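PDB 1D2Z: Serine/threonine-protein kinase pelle from Drosophila melanogaster, which acts as a serine/threonine kinase in Toll receptor signalling that sets embryonic dorsoventral polarity, its death domain, the part present here, binding that of Tube. Local coordinates for residues R14-P19 with K97-E102; Q23-L28 with E64-W69; L31-Q36 with L87-A92. All blocks are in the same frame, centred on the assembly; numbering follows the deposited sequence.

Contact 1: R14-P19 with K97-E102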
loop_
_atom_site.group_PDB
_atom_site.type_symbol
_atom_site.label_atom_id
_atom_site.label_comp_id
_atom_site.label_asym_id
_atom_site.label_seq_id
_atom_site.Cartn_x
_atom_site.Cartn_y
_atom_site.Cartn_z
ATOM N N ARG A 14 2.521 -9.094 5.678
ATOM C CA ARG A 14 2.020 -9.851 4.534
ATOM C C ARG A 14 2.778 -11.161 4.305
ATOM O O ARG A 14 2.267 -12.067 3.643
ATOM C CB ARG A 14 2.070 -8.986 3.272
ATOM C CG ARG A 14 3.426 -8.355 3.028
ATOM C CD ARG A 14 3.387 -7.310 1.921
ATOM N NE ARG A 14 4.669 -6.619 1.803
ATOM C CZ ARG A 14 5.769 -7.157 1.284
ATOM N NH1 ARG A 14 5.755 -8.400 0.820
ATOM N NH2 ARG A 14 6.896 -6.458 1.257
ATOM N N LEU A 15 3.982 -11.261 4.866
ATOM C CA LEU A 15 4.807 -12.465 4.721
ATOM C C LEU A 15 4.649 -13.478 5.862
ATOM O O LEU A 15 5.212 -14.569 5.807
ATOM C CB LEU A 15 6.281 -12.082 4.541
ATOM C CG LEU A 15 6.624 -11.245 3.299
ATOM C CD1 LEU A 15 8.090 -10.835 3.328
ATOM C CD2 LEU A 15 6.311 -12.028 2.029
ATOM N N LEU A 16 3.880 -13.123 6.890
ATOM C CA LEU A 16 3.653 -14.025 8.018
ATOM C C LEU A 16 3.139 -15.381 7.547
ATOM O O LEU A 16 2.185 -15.455 6.770
ATOM C CB LEU A 16 2.635 -13.430 8.996
ATOM C CG LEU A 16 3.121 -12.571 10.162
ATOM C CD1 LEU A 16 1.923 -11.921 10.852
ATOM C CD2 LEU A 16 3.908 -13.426 11.146
ATOM N N PRO A 17 3.793 -16.473 7.980
ATOM C CA PRO A 17 3.381 -17.830 7.593
ATOM C C PRO A 17 1.910 -18.070 7.926
ATOM O O PRO A 17 1.424 -17.615 8.963
ATOM C CB PRO A 17 4.305 -18.713 8.431
ATOM C CG PRO A 17 5.579 -17.907 8.461
ATOM C CD PRO A 17 5.070 -16.495 8.720
ATOM N N LEU A 18 1.205 -18.788 7.056
ATOM C CA LEU A 18 -0.217 -19.054 7.278
ATOM C C LEU A 18 -0.589 -19.653 8.637
ATOM O O LEU A 18 -1.592 -19.254 9.229
ATOM C CB LEU A 18 -0.813 -19.864 6.126
ATOM C CG LEU A 18 -0.743 -19.136 4.777
ATOM C CD1 LEU A 18 -1.477 -19.945 3.714
ATOM C CD2 LEU A 18 -1.354 -17.733 4.894
ATOM N N PRO A 19 0.198 -20.624 9.146
ATOM C CA PRO A 19 -0.102 -21.232 10.451
ATOM C C PRO A 19 -0.184 -20.214 11.595
ATOM O O PRO A 19 -1.189 -20.153 12.297
ATOM C CB PRO A 19 1.070 -22.193 10.648
ATOM C CG PRO A 19 1.335 -22.651 9.254
ATOM C CD PRO A 19 1.292 -21.359 8.480
ATOM N N LYS A 97 5.655 -13.728 19.057
ATOM C CA LYS A 97 6.957 -13.486 19.683
ATOM C C LYS A 97 8.130 -14.066 18.905
ATOM O O LYS A 97 9.217 -13.499 18.907
ATOM C CB LYS A 97 6.986 -14.025 21.119
ATOM C CG LYS A 97 7.019 -15.544 21.225
ATOM C CD LYS A 97 6.894 -16.012 22.674
ATOM C CE LYS A 97 6.718 -17.525 22.760
ATOM N NZ LYS A 97 7.893 -18.265 22.188
ATOM N N ASP A 98 7.887 -15.170 18.208
ATOM C CA ASP A 98 8.931 -15.849 17.446
ATOM C C ASP A 98 9.362 -15.147 16.156
ATOM O O ASP A 98 10.369 -15.521 15.550
ATOM C CB ASP A 98 8.502 -17.294 17.162
ATOM C CG ASP A 98 8.091 -18.041 18.428
ATOM O OD1 ASP A 98 8.757 -17.865 19.472
ATOM O OD2 ASP A 98 7.098 -18.802 18.384
ATOM N N TYR A 99 8.616 -14.118 15.756
ATOM C CA TYR A 99 8.916 -13.361 14.538
ATOM C C TYR A 99 9.357 -11.942 14.868
ATOM O O TYR A 99 9.397 -11.064 14.004
ATOM C CB TYR A 99 7.694 -13.342 13.629
ATOM C CG TYR A 99 7.305 -14.718 13.157
ATOM C CD1 TYR A 99 7.887 -15.271 12.017
ATOM C CD2 TYR A 99 6.389 -15.486 13.873
ATOM C CE1 TYR A 99 7.571 -16.561 11.601
ATOM C CE2 TYR A 99 6.065 -16.775 13.468
ATOM C CZ TYR A 99 6.660 -17.307 12.331
ATOM O OH TYR A 99 6.355 -18.583 11.930
ATOM N N VAL A 100 9.686 -11.740 16.136
ATOM C CA VAL A 100 10.132 -10.458 16.658
ATOM C C VAL A 100 11.386 -10.744 17.487
ATOM O O VAL A 100 11.604 -11.882 17.912
ATOM C CB VAL A 100 9.027 -9.836 17.554
ATOM C CG1 VAL A 100 9.551 -8.661 18.318
ATOM C CG2 VAL A 100 7.833 -9.412 16.702
ATOM N N SER A 101 12.224 -9.726 17.681
ATOM C CA SER A 101 13.454 -9.871 18.458
ATOM C C SER A 101 13.173 -10.276 19.901
ATOM O O SER A 101 12.243 -9.767 20.530
ATOM C CB SER A 101 14.256 -8.568 18.440
ATOM O OG SER A 101 15.364 -8.649 19.318
ATOM N N GLU A 102 14.000 -11.184 20.414
ATOM C CA GLU A 102 13.875 -11.686 21.783
ATOM C C GLU A 102 13.941 -10.574 22.824
ATOM O O GLU A 102 13.355 -10.691 23.898
ATOM C CB GLU A 102 14.969 -12.716 22.077
ATOM C CG GLU A 102 14.922 -13.953 21.198
ATOM C CD GLU A 102 16.016 -14.964 21.530
ATOM O OE1 GLU A 102 16.988 -14.603 22.233
ATOM O OE2 GLU A 102 15.901 -16.124 21.078
#

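Contact 2: Q23-L28 with E64-W69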
loop_
_atom_site.group_PDB
_atom_site.type_symbol
_atom_site.label_atom_id
_atom_site.label_comp_id
_atom_site.label_asym_id
_atom_site.label_seq_id
_atom_site.Cartn_x
_atom_site.Cartn_y
_atom_site.Cartn_z
ATOM N N GLN A 23 -3.550 -18.676 13.686
ATOM C CA GLN A 23 -3.670 -18.687 15.149
ATOM C C GLN A 23 -4.011 -17.278 15.624
ATOM O O GLN A 23 -4.946 -17.072 16.397
ATOM C CB GLN A 23 -2.349 -19.075 15.812
ATOM C CG GLN A 23 -2.076 -20.553 15.934
ATOM C CD GLN A 23 -0.795 -20.817 16.714
ATOM O OE1 GLN A 23 0.251 -20.240 16.420
ATOM N NE2 GLN A 23 -0.880 -21.673 17.726
ATOM N N LEU A 24 -3.226 -16.313 15.152
ATOM C CA LEU A 24 -3.408 -14.919 15.521
ATOM C C LEU A 24 -4.809 -14.409 15.201
ATOM O O LEU A 24 -5.493 -13.878 16.083
ATOM C CB LEU A 24 -2.355 -14.047 14.837
ATOM C CG LEU A 24 -2.355 -12.555 15.182
ATOM C CD1 LEU A 24 -2.136 -12.329 16.685
ATOM C CD2 LEU A 24 -1.272 -11.866 14.365
ATOM N N CYS A 25 -5.245 -14.608 13.958
ATOM C CA CYS A 25 -6.560 -14.139 13.548
ATOM C C CYS A 25 -7.697 -14.827 14.286
ATOM O O CYS A 25 -8.664 -14.171 14.678
ATOM C CB CYS A 25 -6.728 -14.219 12.028
ATOM S SG CYS A 25 -5.612 -13.082 11.180
ATOM N N ALA A 26 -7.577 -16.135 14.508
ATOM C CA ALA A 26 -8.608 -16.865 15.247
ATOM C C ALA A 26 -8.725 -16.266 16.662
ATOM O O ALA A 26 -9.824 -16.061 17.172
ATOM C CB ALA A 26 -8.263 -18.364 15.324
ATOM N N HIS A 27 -7.582 -15.949 17.263
ATOM C CA HIS A 27 -7.534 -15.371 18.602
ATOM C C HIS A 27 -8.157 -13.969 18.642
ATOM O O HIS A 27 -9.001 -13.684 19.486
ATOM C CB HIS A 27 -6.086 -15.326 19.097
ATOM C CG HIS A 27 -5.893 -14.510 20.334
ATOM N ND1 HIS A 27 -6.478 -14.832 21.541
ATOM C CD2 HIS A 27 -5.185 -13.375 20.550
ATOM C CE1 HIS A 27 -6.138 -13.933 22.447
ATOM N NE2 HIS A 27 -5.353 -13.037 21.871
ATOM N N LEU A 28 -7.744 -13.107 17.716
ATOM C CA LEU A 28 -8.259 -11.740 17.643
ATOM C C LEU A 28 -9.757 -11.710 17.311
ATOM O O LEU A 28 -10.487 -10.833 17.778
ATOM C CB LEU A 28 -7.454 -10.937 16.615
ATOM C CG LEU A 28 -5.957 -10.767 16.903
ATOM C CD1 LEU A 28 -5.283 -10.136 15.688
ATOM C CD2 LEU A 28 -5.736 -9.907 18.151
ATOM N N GLU A 64 -8.765 -9.595 7.635
ATOM C CA GLU A 64 -9.047 -8.510 6.702
ATOM C C GLU A 64 -8.314 -7.254 7.168
ATOM O O GLU A 64 -7.800 -6.491 6.355
ATOM C CB GLU A 64 -10.554 -8.262 6.596
ATOM C CG GLU A 64 -10.936 -7.326 5.445
ATOM C CD GLU A 64 -10.446 -7.825 4.088
ATOM O OE1 GLU A 64 -10.399 -9.054 3.868
ATOM O OE2 GLU A 64 -10.092 -6.983 3.243
ATOM N N PHE A 65 -8.283 -7.035 8.481
ATOM C CA PHE A 65 -7.564 -5.886 9.028
ATOM C C PHE A 65 -6.084 -6.017 8.637
ATOM O O PHE A 65 -5.462 -5.039 8.205
ATOM C CB PHE A 65 -7.705 -5.810 10.557
ATOM C CG PHE A 65 -6.774 -4.817 11.201
ATOM C CD1 PHE A 65 -7.071 -3.459 11.198
ATOM C CD2 PHE A 65 -5.571 -5.239 11.765
ATOM C CE1 PHE A 65 -6.177 -2.529 11.741
ATOM C CE2 PHE A 65 -4.674 -4.324 12.310
ATOM C CZ PHE A 65 -4.977 -2.960 12.296
ATOM N N LEU A 66 -5.518 -7.218 8.788
ATOM C CA LEU A 66 -4.116 -7.424 8.419
ATOM C C LEU A 66 -3.915 -7.221 6.917
ATOM O O LEU A 66 -2.888 -6.703 6.498
ATOM C CB LEU A 66 -3.627 -8.818 8.816
ATOM C CG LEU A 66 -3.505 -9.134 10.311
ATOM C CD1 LEU A 66 -2.962 -10.555 10.489
ATOM C CD2 LEU A 66 -2.586 -8.128 10.984
ATOM N N ASN A 67 -4.892 -7.653 6.119
ATOM C CA ASN A 67 -4.823 -7.499 4.663
ATOM C C ASN A 67 -4.729 -6.018 4.291
ATOM O O ASN A 67 -3.935 -5.633 3.434
ATOM C CB ASN A 67 -6.055 -8.118 3.985
ATOM C CG ASN A 67 -5.971 -9.644 3.865
ATOM O OD1 ASN A 67 -4.897 -10.232 3.956
ATOM N ND2 ASN A 67 -7.115 -10.282 3.651
ATOM N N ILE A 68 -5.527 -5.190 4.961
ATOM C CA ILE A 68 -5.538 -3.751 4.698
ATOM C C ILE A 68 -4.326 -3.025 5.284
ATOM O O ILE A 68 -3.539 -2.418 4.553
ATOM C CB ILE A 68 -6.849 -3.093 5.232
ATOM C CG1 ILE A 68 -8.057 -3.657 4.478
ATOM C CG2 ILE A 68 -6.796 -1.572 5.071
ATOM C CD1 ILE A 68 -9.404 -3.337 5.105
ATOM N N TRP A 69 -4.173 -3.103 6.601
ATOM C CA TRP A 69 -3.083 -2.420 7.294
ATOM C C TRP A 69 -1.698 -2.958 6.915
ATOM O O TRP A 69 -0.770 -2.185 6.678
ATOM C CB TRP A 69 -3.319 -2.498 8.804
ATOM C CG TRP A 69 -2.475 -1.574 9.615
ATOM C CD1 TRP A 69 -2.415 -0.203 9.517
ATOM C CD2 TRP A 69 -1.571 -1.941 10.657
ATOM N NE1 TRP A 69 -1.526 0.297 10.435
ATOM C CE2 TRP A 69 -0.993 -0.745 11.151
ATOM C CE3 TRP A 69 -1.189 -3.166 11.227
ATOM C CZ2 TRP A 69 -0.058 -0.742 12.186
ATOM C CZ3 TRP A 69 -0.257 -3.159 12.258
ATOM C CH2 TRP A 69 0.299 -1.956 12.725
#

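Contact 3: L31-Q36 with L87-A92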
loop_
_atom_site.group_PDB
_atom_site.type_symbol
_atom_site.label_atom_id
_atom_site.label_comp_id
_atom_site.label_asym_id
_atom_site.label_seq_id
_atom_site.Cartn_x
_atom_site.Cartn_y
_atom_site.Cartn_z
ATOM N N LEU A 31 -11.750 -12.566 20.428
ATOM C CA LEU A 31 -11.773 -11.402 21.308
ATOM C C LEU A 31 -12.636 -10.290 20.720
ATOM O O LEU A 31 -13.046 -9.372 21.437
ATOM C CB LEU A 31 -10.362 -10.849 21.519
ATOM C CG LEU A 31 -9.377 -11.603 22.406
ATOM C CD1 LEU A 31 -8.112 -10.761 22.532
ATOM C CD2 LEU A 31 -9.995 -11.873 23.775
ATOM N N ASP A 32 -12.848 -10.346 19.405
ATOM C CA ASP A 32 -13.639 -9.351 18.681
ATOM C C ASP A 32 -13.065 -7.937 18.875
ATOM O O ASP A 32 -13.758 -7.024 19.335
ATOM C CB ASP A 32 -15.109 -9.413 19.128
ATOM C CG ASP A 32 -16.060 -8.738 18.144
ATOM O OD1 ASP A 32 -15.695 -8.566 16.958
ATOM O OD2 ASP A 32 -17.191 -8.395 18.560
ATOM N N VAL A 33 -11.788 -7.777 18.536
ATOM C CA VAL A 33 -11.105 -6.490 18.663
ATOM C C VAL A 33 -10.773 -5.814 17.328
ATOM O O VAL A 33 -10.001 -4.857 17.307
ATOM C CB VAL A 33 -9.777 -6.618 19.455
ATOM C CG1 VAL A 33 -10.054 -6.853 20.935
ATOM C CG2 VAL A 33 -8.916 -7.751 18.875
ATOM N N TRP A 34 -11.353 -6.283 16.225
ATOM C CA TRP A 34 -11.040 -5.675 14.927
ATOM C C TRP A 34 -11.344 -4.173 14.873
ATOM O O TRP A 34 -10.535 -3.395 14.363
ATOM C CB TRP A 34 -11.718 -6.416 13.770
ATOM C CG TRP A 34 -13.203 -6.212 13.655
ATOM C CD1 TRP A 34 -14.182 -7.013 14.164
ATOM C CD2 TRP A 34 -13.870 -5.137 12.978
ATOM N NE1 TRP A 34 -15.421 -6.503 13.847
ATOM C CE2 TRP A 34 -15.259 -5.352 13.121
ATOM C CE3 TRP A 34 -13.430 -4.012 12.267
ATOM C CZ2 TRP A 34 -16.215 -4.481 12.578
ATOM C CZ3 TRP A 34 -14.380 -3.144 11.725
ATOM C CH2 TRP A 34 -15.756 -3.387 11.885
ATOM N N GLN A 35 -12.480 -3.768 15.436
ATOM C CA GLN A 35 -12.873 -2.356 15.450
ATOM C C GLN A 35 -11.884 -1.541 16.276
ATOM O O GLN A 35 -11.528 -0.419 15.909
ATOM C CB GLN A 35 -14.313 -2.202 15.976
ATOM C CG GLN A 35 -14.832 -0.767 16.076
ATOM C CD GLN A 35 -14.896 -0.037 14.732
ATOM O OE1 GLN A 35 -15.947 0.019 14.093
ATOM N NE2 GLN A 35 -13.777 0.557 14.323
ATOM N N GLN A 36 -11.400 -2.131 17.362
ATOM C CA GLN A 36 -10.429 -1.473 18.220
ATOM C C GLN A 36 -9.108 -1.320 17.451
ATOM O O GLN A 36 -8.457 -0.275 17.522
ATOM C CB GLN A 36 -10.226 -2.295 19.496
ATOM C CG GLN A 36 -9.554 -1.551 20.623
ATOM C CD GLN A 36 -9.554 -2.340 21.923
ATOM O OE1 GLN A 36 -10.505 -3.067 22.226
ATOM N NE2 GLN A 36 -8.487 -2.199 22.698
ATOM N N LEU A 87 -2.530 -1.720 22.739
ATOM C CA LEU A 87 -3.894 -2.115 23.067
ATOM C C LEU A 87 -3.923 -3.206 24.139
ATOM O O LEU A 87 -4.977 -3.779 24.424
ATOM C CB LEU A 87 -4.612 -2.609 21.810
ATOM C CG LEU A 87 -4.867 -1.595 20.690
ATOM C CD1 LEU A 87 -5.547 -2.286 19.516
ATOM C CD2 LEU A 87 -5.728 -0.451 21.210
ATOM N N LYS A 88 -2.770 -3.447 24.756
ATOM C CA LYS A 88 -2.595 -4.478 25.782
ATOM C C LYS A 88 -3.159 -5.860 25.437
ATOM O O LYS A 88 -3.841 -6.499 26.242
ATOM C CB LYS A 88 -3.031 -4.007 27.184
ATOM C CG LYS A 88 -4.334 -3.231 27.276
ATOM C CD LYS A 88 -4.676 -2.902 28.727
ATOM C CE LYS A 88 -3.531 -2.183 29.437
ATOM N NZ LYS A 88 -3.213 -0.847 28.855
ATOM N N LEU A 89 -2.886 -6.294 24.208
ATOM C CA LEU A 89 -3.304 -7.608 23.727
ATOM C C LEU A 89 -2.068 -8.498 23.885
ATOM O O LEU A 89 -1.405 -8.854 22.911
ATOM C CB LEU A 89 -3.745 -7.519 22.263
ATOM C CG LEU A 89 -4.972 -6.633 22.019
ATOM C CD1 LEU A 89 -5.210 -6.443 20.527
ATOM C CD2 LEU A 89 -6.198 -7.241 22.696
ATOM N N HIS A 90 -1.755 -8.822 25.139
ATOM C CA HIS A 90 -0.581 -9.624 25.485
ATOM C C HIS A 90 -0.524 -11.020 24.886
ATOM O O HIS A 90 0.547 -11.472 24.477
ATOM C CB HIS A 90 -0.405 -9.671 27.009
ATOM C CG HIS A 90 -0.260 -8.315 27.629
ATOM N ND1 HIS A 90 0.875 -7.548 27.480
ATOM C CD2 HIS A 90 -1.139 -7.555 28.324
ATOM C CE1 HIS A 90 0.686 -6.370 28.047
ATOM N NE2 HIS A 90 -0.528 -6.349 28.566
ATOM N N ASN A 91 -1.654 -11.717 24.854
ATOM C CA ASN A 91 -1.665 -13.049 24.264
ATOM C C ASN A 91 -1.457 -12.978 22.750
ATOM O O ASN A 91 -0.963 -13.923 22.145
ATOM C CB ASN A 91 -2.940 -13.807 24.627
ATOM C CG ASN A 91 -2.857 -14.439 26.010
ATOM O OD1 ASN A 91 -1.920 -15.182 26.308
ATOM N ND2 ASN A 91 -3.834 -14.143 26.857
ATOM N N ALA A 92 -1.810 -11.842 22.148
ATOM C CA ALA A 92 -1.616 -11.644 20.711
ATOM C C ALA A 92 -0.111 -11.470 20.485
ATOM O O ALA A 92 0.462 -12.067 19.574
ATOM C CB ALA A 92 -2.387 -10.412 20.221
#

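Contact 1: R14-P19 with K97-E102
Leu16 and Tyr99 mark the closest approach of the two backbones, with their CA atoms 8.4 Å apart. Residues 14-19 leave a 3-10 turn at Arg14-Leu15, run extended through Leu16 and Pro17, and enter helix 18-31, for which Pro17 is the N-cap residue. Residues 97-102 follow helix 90-95. They form a short 3-10 turn at Lys97-Asp98, then run extended through Val100 and Ser101. The main chains stay apart, and side chains bridge the gap.

Tyr99 carries the contact from its side. With CG anti to the carbonyl carbon (chi1 -63°), the ring is carried out toward Leu16 and Pro17. Leu16 lies over one face of the ring. Its CD2 sits toward the rim and comes within 4.2 Å of Tyr99 CG. The side chains of Pro17 and Tyr99 come from opposite directions, and the proline meets the outer part of the phenol at a slant. Pro17 CD is 3.8 Å from Tyr99 CE1, and Pro17 CG is 3.6 Å from Tyr99 OH. The proline ring thus packs against the far end of the tyrosine, while Leu16 holds the root of the ring. All of this is van der Waals contact.

Val77, at the start of helix 77-86, touches both Leu16 and Tyr99, so both side chains also pack on that helix. Met11 also packs on Tyr99. Beside the contact, Lys97 NZ forms a salt bridge with Asp98 OD1 at 2.9 Å. On the other segment, Arg14 NE bonds to Asn74 OD1, and Arg14 packs on Ser121 of the Tube chain. The arrangement joins the entry to the first long helix with the exit from helix 90-95, bringing the two ends of the death-domain six-helix bundle together.

Contact 2: Q23-L28 with E64-W69
Cys25 and Leu66 meet in the interior of the death-domain helical bundle, where helix 18-31 packs against helix 61-73. Their CA atoms are 8.8 Å apart. The tight part of the contact is small. Leu66 points toward helix 18-31 with CG anti to the carbonyl carbon (chi1 -68°), which carries its CD1 methyl across the gap. This methyl serves both partners. It touches the Cys25 sulfur and, more loosely, Leu24 CD2 at 4.4 Å. All three residues are buried, and the contact is wholly apolar. Leu24 also packs on Leu80 and Phe84 of helix 77-86 and on Ala92 of helix 90-95, so the Leu66 methyl borders a core shared by several helices.

The outer side of helix 18-31 is different. Gln23 and Ala26 are exposed there and take no part in the packing. On helix 61-73, the backbone O of the partly exposed Asn67 accepts a hydrogen bond from Asn29 of the Tube chain, and Ile68 and Trp69 also pack on Tube, so this helix faces the core on one side and the partner domain on another. Near the tight end, Cys25 O bonds to Ser62 OG, a polar link between the two helices. The closest approach across the segments is Cys25 SG to Leu66 CD1, at 3.7 Å.

Contact 3: L31-Q36 with L87-A92
Gln36 reaches across to Leu87 from the opposite direction. Its CG is anti to the backbone N (chi1 -164°), and the chain runs extended beyond it. From CB the chain passes to CG, which lies 4.0 Å from Leu87 CD2. CD then leads to the amide, whose NE2 lies against the leucine, 3.6 Å from Leu87 CD2 and 4.0 Å from Leu87 CB. Leu87 CD1 turns instead toward the backbone, 4.1 Å from Gln36 O.

Leu87 and Lys88 end helix 77-86 of the death-domain bundle in a Schellman motif, with Lys88 as the positive-phi residue. Leu87 also packs on Leu37 and Ala40 of helix 34-40. Replacing Leu87 with an alanine removes both methyls, and would probably open a gap beside Gln36 CG and NE2 and leave the amide freer to turn.

Leu89, the N-cap residue of helix 90-95, meets Leu31, at the end of helix 18-31, and Val33, the N-cap residue of helix 34-40. One methyl makes both contacts: Leu89 CD2 lies 4.0 Å from Leu31 CD1, the two side chains sliding past each other, and 4.3 Å from Val33 CG1.

Overall arrangement
From the N terminus, the chain passes through residues 14-19 into helix 18-31. Contact 2 ties the middle of that helix to helix 61-73, closing a loop that holds helices 34-40 and 45-56. Contact 3 begins at residues 31-36, the turn into helix 34-40, and ties it to the turn between helices 77-86 and 90-95, so its loop crosses that of contact 2. Contact 1 closes last, tying the entry of helix 18-31 to the loop after helix 90-95, and encloses both others. Contacts 2 and 3 touch directly: His27 packs on Asn91 and Ala92, and Leu28 on Val33. Their centres are about 10 Å apart. Contact 2 lies deepest.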